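Local coordinates for putative cytoplasmic protein (Salmonella typhimurium, PDB 2GK3) that is of unknown function but forms hexamers and probably shares the fold of class I glutamine amidotransferases, at residues I111-Y114 and V115-G118; K136-Y139 and K140-V143; P240-T243 and D244-N248. All coordinates share one frame; numbering follows the deposited sequence.

Contact 1. Residues I111-Y114 and V115-G118; sequences IKEY and VKNG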
# COMPACT_ATOMS: atom_id res chain seq x y z
N ILE E 111 -8.78 9.67 -30.23
CA ILE E 111 -10.18 9.24 -30.10
C ILE E 111 -11.13 10.32 -30.59
O ILE E 111 -12.09 10.02 -31.31
CB ILE E 111 -10.52 8.76 -28.66
CG1 ILE E 111 -9.76 7.45 -28.37
CG2 ILE E 111 -12.03 8.58 -28.48
CD1 ILE E 111 -9.72 7.03 -26.90
N LYS E 112 -10.85 11.58 -30.23
CA LYS E 112 -11.63 12.72 -30.70
C LYS E 112 -11.67 12.81 -32.24
O LYS E 112 -12.75 12.90 -32.84
CB LYS E 112 -11.09 14.03 -30.10
CG LYS E 112 -11.81 15.29 -30.58
CD LYS E 112 -11.60 16.46 -29.64
CE LYS E 112 -10.36 17.21 -30.02
NZ LYS E 112 -10.08 18.33 -29.11
N GLU E 113 -10.49 12.79 -32.88
CA GLU E 113 -10.39 12.81 -34.35
C GLU E 113 -11.08 11.62 -35.03
O GLU E 113 -11.73 11.77 -36.07
CB GLU E 113 -8.93 12.91 -34.78
CG GLU E 113 -8.25 14.21 -34.29
CD GLU E 113 -9.00 15.50 -34.73
OE1 GLU E 113 -9.41 16.31 -33.84
OE2 GLU E 113 -9.16 15.72 -35.95
N TYR E 114 -10.97 10.44 -34.42
CA TYR E 114 -11.65 9.26 -34.88
C TYR E 114 -13.17 9.50 -34.88
O TYR E 114 -13.86 9.16 -35.85
CB TYR E 114 -11.23 8.07 -34.01
CG TYR E 114 -12.23 6.94 -33.95
CD1 TYR E 114 -12.15 5.85 -34.81
CD2 TYR E 114 -13.28 6.97 -33.01
CE1 TYR E 114 -13.09 4.80 -34.75
CE2 TYR E 114 -14.22 5.94 -32.94
CZ TYR E 114 -14.12 4.87 -33.80
OH TYR E 114 -15.06 3.87 -33.73
N VAL E 115 -13.70 10.13 -33.82
CA VAL E 115 -15.12 10.49 -33.80
C VAL E 115 -15.46 11.58 -34.85
O VAL E 115 -16.41 11.43 -35.60
CB VAL E 115 -15.69 10.84 -32.37
CG1 VAL E 115 -17.22 11.03 -32.42
CG2 VAL E 115 -15.37 9.75 -31.35
N LYS E 116 -14.66 12.65 -34.91
CA LYS E 116 -14.88 13.74 -35.89
C LYS E 116 -15.07 13.18 -37.29
O LYS E 116 -15.89 13.69 -38.08
CB LYS E 116 -13.71 14.73 -35.94
CG LYS E 116 -13.66 15.70 -34.77
CD LYS E 116 -12.48 16.70 -34.90
CE LYS E 116 -12.48 17.70 -33.71
NZ LYS E 116 -11.27 18.59 -33.67
N ASN E 117 -14.29 12.14 -37.59
CA ASN E 117 -14.24 11.56 -38.91
C ASN E 117 -15.16 10.37 -39.11
O ASN E 117 -15.02 9.65 -40.09
CB ASN E 117 -12.80 11.21 -39.28
CG ASN E 117 -11.91 12.45 -39.44
OD1 ASN E 117 -10.88 12.57 -38.79
ND2 ASN E 117 -12.33 13.38 -40.29
N GLY E 118 -16.12 10.17 -38.20
CA GLY E 118 -17.19 9.21 -38.44
C GLY E 118 -17.24 8.02 -37.51
O GLY E 118 -18.21 7.24 -37.54
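Glu-113 and Lys-116 run alongside one another in the same direction near the C-terminal end of helix 107-116, which a Schellman motif closes. The glutamate chain folds over at chi2 (-56°), bringing its carboxylate back along the extended lysine. There Lys-116 NZ forms a salt bridge with Glu-113 OE1 at 2.9 Å, on the syn lone pair of that oxygen. The contact is more than a pair of charges, because Lys-116 CD also rests 3.3 Å from Glu-113 OE1, so the methylenes pack along the carboxylate as well.

Lys-112 flanks Lys-116 on the helix surface, its CG 4.0 Å from Lys-116 CE. The two like-charged ammonium groups are kept near each other, and their repulsion is probably eased by separate acid partners, Glu-113 for Lys-116 and Glu-109 for Lys-112. Tyr-114 turns to the buried side, where its OH bonds to Gly-120 O at the start of strand 120-124. Val-115, also buried, sets its CG2 3.9 Å from Tyr-114 CD2 and packs on Tyr-215.

Underneath run the backbone bonds of the last helical turns, among them Lys-116 N to Lys-112 O. Gly-118, at positive phi, is the C-prime residue of the motif: Gly-119 N reaches back to Tyr-114 O, while Gly-118 N bonds to Val-115 O at 2.9 Å.

Contact 2. Residues K136-Y139 and K140-V143; sequences KANY and KNTV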
# COMPACT_ATOMS: atom_id res chain seq x y z
N LYS E 136 -11.89 10.66 -9.87
CA LYS E 136 -10.62 10.18 -10.40
C LYS E 136 -10.60 9.97 -11.91
O LYS E 136 -9.53 10.13 -12.55
CB LYS E 136 -10.24 8.85 -9.72
CG LYS E 136 -9.68 9.00 -8.30
CD LYS E 136 -9.48 7.64 -7.66
CE LYS E 136 -9.02 7.76 -6.22
NZ LYS E 136 -7.58 8.06 -6.15
N ALA E 137 -11.75 9.57 -12.47
CA ALA E 137 -11.87 9.33 -13.92
C ALA E 137 -11.62 10.64 -14.63
O ALA E 137 -11.00 10.65 -15.71
CB ALA E 137 -13.22 8.77 -14.28
N ASN E 138 -12.09 11.73 -14.01
CA ASN E 138 -11.70 13.09 -14.35
C ASN E 138 -11.95 13.55 -15.80
O ASN E 138 -11.30 14.48 -16.27
CB ASN E 138 -10.21 13.29 -14.01
CG ASN E 138 -9.80 14.75 -14.01
OD1 ASN E 138 -10.48 15.59 -13.41
ND2 ASN E 138 -8.70 15.05 -14.67
N TYR E 139 -12.89 12.92 -16.49
CA TYR E 139 -13.08 13.16 -17.91
C TYR E 139 -13.51 14.58 -18.29
O TYR E 139 -13.27 15.02 -19.42
CB TYR E 139 -14.04 12.12 -18.50
CG TYR E 139 -13.34 10.82 -18.86
CD1 TYR E 139 -13.42 9.70 -18.03
CD2 TYR E 139 -12.59 10.73 -20.04
CE1 TYR E 139 -12.78 8.49 -18.38
CE2 TYR E 139 -11.93 9.56 -20.37
CZ TYR E 139 -12.02 8.45 -19.55
OH TYR E 139 -11.33 7.30 -19.93
N LYS E 140 -14.11 15.30 -17.33
CA LYS E 140 -14.65 16.65 -17.58
C LYS E 140 -13.53 17.66 -17.86
O LYS E 140 -13.73 18.64 -18.57
CB LYS E 140 -15.48 17.11 -16.40
CG LYS E 140 -16.05 18.49 -16.61
CD LYS E 140 -17.02 18.90 -15.53
CE LYS E 140 -17.92 20.02 -16.08
NZ LYS E 140 -18.91 20.46 -15.09
N ASN E 141 -12.37 17.39 -17.28
CA ASN E 141 -11.21 18.24 -17.39
C ASN E 141 -10.25 17.76 -18.48
O ASN E 141 -9.06 18.08 -18.47
CB ASN E 141 -10.55 18.30 -16.02
CG ASN E 141 -11.47 18.93 -14.98
OD1 ASN E 141 -12.08 19.98 -15.24
ND2 ASN E 141 -11.61 18.29 -13.81
N THR E 142 -10.79 17.02 -19.45
CA THR E 142 -10.01 16.49 -20.57
C THR E 142 -10.62 16.92 -21.89
O THR E 142 -11.79 17.33 -21.94
CB THR E 142 -9.95 14.93 -20.57
OG1 THR E 142 -11.22 14.40 -20.93
CG2 THR E 142 -9.50 14.37 -19.20
N VAL E 143 -9.85 16.78 -22.97
CA VAL E 143 -10.31 17.15 -24.32
C VAL E 143 -11.45 16.26 -24.84
O VAL E 143 -12.01 16.51 -25.92
CB VAL E 143 -9.15 17.23 -25.31
CG1 VAL E 143 -8.19 18.38 -24.90
CG2 VAL E 143 -8.39 15.91 -25.36
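From Asn-138, with phi and psi both positive, to Thr-142, the backbone makes a short 3-10-like turn, with Asn-141 N bonded to Asn-138 O and Thr-142 N to Tyr-139 O, each three residues back. The turn lies in the long loop between strands 120-124 and 150-151.

The side chains of Asn-138 and Asn-141 repeat the first link. The two side chains meet roughly perpendicularly, the planes of their amides turned 50° from each other, and Asn-141 ND2 donates to Asn-138 OD1 at 3.0 Å in a nearly straight bond (167°). The acceptor lies close to the amide plane of Asn-141, so the N-H is aimed directly at it. A second subunit packs against both asparagines, through Arg-158 on Asn-138 and Asp-156 on Asn-141, which places this pair at a hexamer interface.

Tyr-139 sends its ring the other way, into the chain, where its OH bonds to Ile-86 O and the ring packs on Phe-91. Its carbonyl oxygen takes two donors from Thr-142, the backbone N and the hydroxyl, arriving from the same face. With chi1 at 71°, Thr-142 OG1 sits between its own N and carbonyl carbon and points back to Tyr-139 O, 2.6 Å away, while Thr-142 CG2 rests 3.4 Å from Asn-138 O.

Contact 3. Residues P240-T243 and D244-N248; sequences PFYT and DLWVN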
# COMPACT_ATOMS: atom_id res chain seq x y z
N PRO E 240 -33.70 -10.32 -20.54
CA PRO E 240 -33.83 -10.81 -21.92
C PRO E 240 -33.34 -9.83 -22.97
O PRO E 240 -33.00 -10.24 -24.09
CB PRO E 240 -35.35 -10.99 -22.07
CG PRO E 240 -35.82 -11.25 -20.73
CD PRO E 240 -35.00 -10.38 -19.84
N PHE E 241 -33.29 -8.55 -22.63
CA PHE E 241 -32.89 -7.53 -23.60
C PHE E 241 -31.48 -6.97 -23.36
O PHE E 241 -31.09 -5.97 -23.96
CB PHE E 241 -33.94 -6.42 -23.67
CG PHE E 241 -35.32 -6.91 -24.04
CD1 PHE E 241 -35.61 -7.29 -25.36
CD2 PHE E 241 -36.34 -6.99 -23.09
CE1 PHE E 241 -36.89 -7.74 -25.71
CE2 PHE E 241 -37.62 -7.44 -23.43
CZ PHE E 241 -37.89 -7.82 -24.75
N TYR E 242 -30.71 -7.64 -22.50
CA TYR E 242 -29.35 -7.19 -22.23
C TYR E 242 -28.54 -7.12 -23.52
O TYR E 242 -27.91 -6.09 -23.81
CB TYR E 242 -28.69 -8.12 -21.22
CG TYR E 242 -27.32 -7.73 -20.73
CD1 TYR E 242 -27.15 -6.82 -19.68
CD2 TYR E 242 -26.18 -8.32 -21.27
CE1 TYR E 242 -25.87 -6.49 -19.20
CE2 TYR E 242 -24.91 -8.00 -20.80
CZ TYR E 242 -24.75 -7.09 -19.77
OH TYR E 242 -23.46 -6.80 -19.34
N THR E 243 -28.58 -8.21 -24.29
CA THR E 243 -27.76 -8.33 -25.49
C THR E 243 -28.18 -7.32 -26.52
O THR E 243 -27.33 -6.62 -27.07
CB THR E 243 -27.82 -9.77 -26.12
OG1 THR E 243 -27.22 -10.71 -25.23
CG2 THR E 243 -27.08 -9.81 -27.45
N ASP E 244 -29.48 -7.25 -26.77
CA ASP E 244 -30.03 -6.34 -27.79
C ASP E 244 -29.76 -4.89 -27.45
O ASP E 244 -29.53 -4.09 -28.35
CB ASP E 244 -31.55 -6.54 -27.96
CG ASP E 244 -31.90 -7.90 -28.54
OD1 ASP E 244 -31.00 -8.60 -29.09
OD2 ASP E 244 -33.09 -8.27 -28.45
N LEU E 245 -29.79 -4.56 -26.16
CA LEU E 245 -29.50 -3.20 -25.70
C LEU E 245 -28.12 -2.78 -26.20
O LEU E 245 -28.01 -1.81 -26.95
CB LEU E 245 -29.56 -3.10 -24.17
CG LEU E 245 -29.06 -1.82 -23.48
CD1 LEU E 245 -29.78 -0.53 -23.96
CD2 LEU E 245 -29.19 -1.95 -21.97
N TRP E 246 -27.10 -3.53 -25.82
CA TRP E 246 -25.73 -3.19 -26.13
C TRP E 246 -25.45 -3.30 -27.62
O TRP E 246 -24.76 -2.46 -28.19
CB TRP E 246 -24.77 -4.06 -25.32
CG TRP E 246 -24.93 -3.85 -23.86
CD1 TRP E 246 -25.45 -4.73 -22.95
CD2 TRP E 246 -24.63 -2.65 -23.13
NE1 TRP E 246 -25.47 -4.17 -21.69
CE2 TRP E 246 -24.98 -2.89 -21.77
CE3 TRP E 246 -24.10 -1.40 -23.49
CZ2 TRP E 246 -24.79 -1.92 -20.76
CZ3 TRP E 246 -23.92 -0.43 -22.49
CH2 TRP E 246 -24.27 -0.71 -21.14
N VAL E 247 -26.00 -4.34 -28.24
CA VAL E 247 -25.83 -4.59 -29.67
C VAL E 247 -26.51 -3.48 -30.48
O VAL E 247 -25.88 -2.89 -31.36
CB VAL E 247 -26.30 -6.05 -30.08
CG1 VAL E 247 -26.60 -6.16 -31.56
CG2 VAL E 247 -25.21 -7.05 -29.73
N ASN E 248 -27.78 -3.19 -30.16
CA ASN E 248 -28.51 -2.10 -30.81
C ASN E 248 -27.82 -0.75 -30.64
O ASN E 248 -27.78 0.02 -31.59
CB ASN E 248 -29.96 -1.96 -30.31
CG ASN E 248 -30.82 -3.17 -30.61
OD1 ASN E 248 -30.46 -4.05 -31.41
ND2 ASN E 248 -31.98 -3.23 -29.95
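Tyr-242 and Trp-246, one turn apart in the first turns of helix 242-253, make a T-shaped (edge-to-face) aromatic pair. The indole presents the edge of its five-membered ring to one face of the phenol, with the planes at 72° and centroids 4.6 Å apart. Trp-246 NE1 leads, lying over the rim of the tyrosine ring 3.4 Å from Tyr-242 CE1, and Trp-246 CD1 follows at 4.0 Å from Tyr-242 CE2. The two first torsions bring the rings together: Tyr-242 has CG anti to its backbone N (-175°), whereas Trp-246 has CG anti to its carbonyl carbon. Beneath the pair, the helical bond from Trp-246 N to Tyr-242 O is weak.

Along another side of the helix, Thr-243 and Val-247 run side by side, meeting through their CG2 methyls 4.0 Å apart. Phe-241, at the N-cap position, has Asp-244 OD2 at the edge of its ring, near the ring plane.

Farther out, the pair belongs to an aromatic cluster: Phe-236 meets Tyr-242 edge-to-face, as Phe-223 does Trp-246, and Leu-45 of helix 43-51 packs on both rings. Tyr-242 is anchored by its OH on Cys-227 O, and Phe-241 stacks on Phe-180. The helix itself is secured at its start by Leu-245 N bonding to Phe-241 O at 2.9 Å, an oxygen that also has Leu-245 CB 3.3 Å away.

In the fold
The three contacts follow one another along the chain, all within the range of the glutamine amidotransferase-like family. Contact 1 ends helix 107-116, just before strand 120-124; contact 2 lies in the loop after that strand; contact 3 begins the last helix, 242-253. Contacts 1 and 2 have centres about 18 Å apart and touch where Lys-112 CD packs 3.7 Å from Val-143 O. Contact 3 stands apart, its centre about 25 Å from that of contact 1 and 28 Å from that of contact 2, on the opposite side of the chain's centre from contact 2. Strand 120-124 links contacts 1 and 3, through Gly-120 and Leu-122, while only contact 2 meets other subunits of the hexamer.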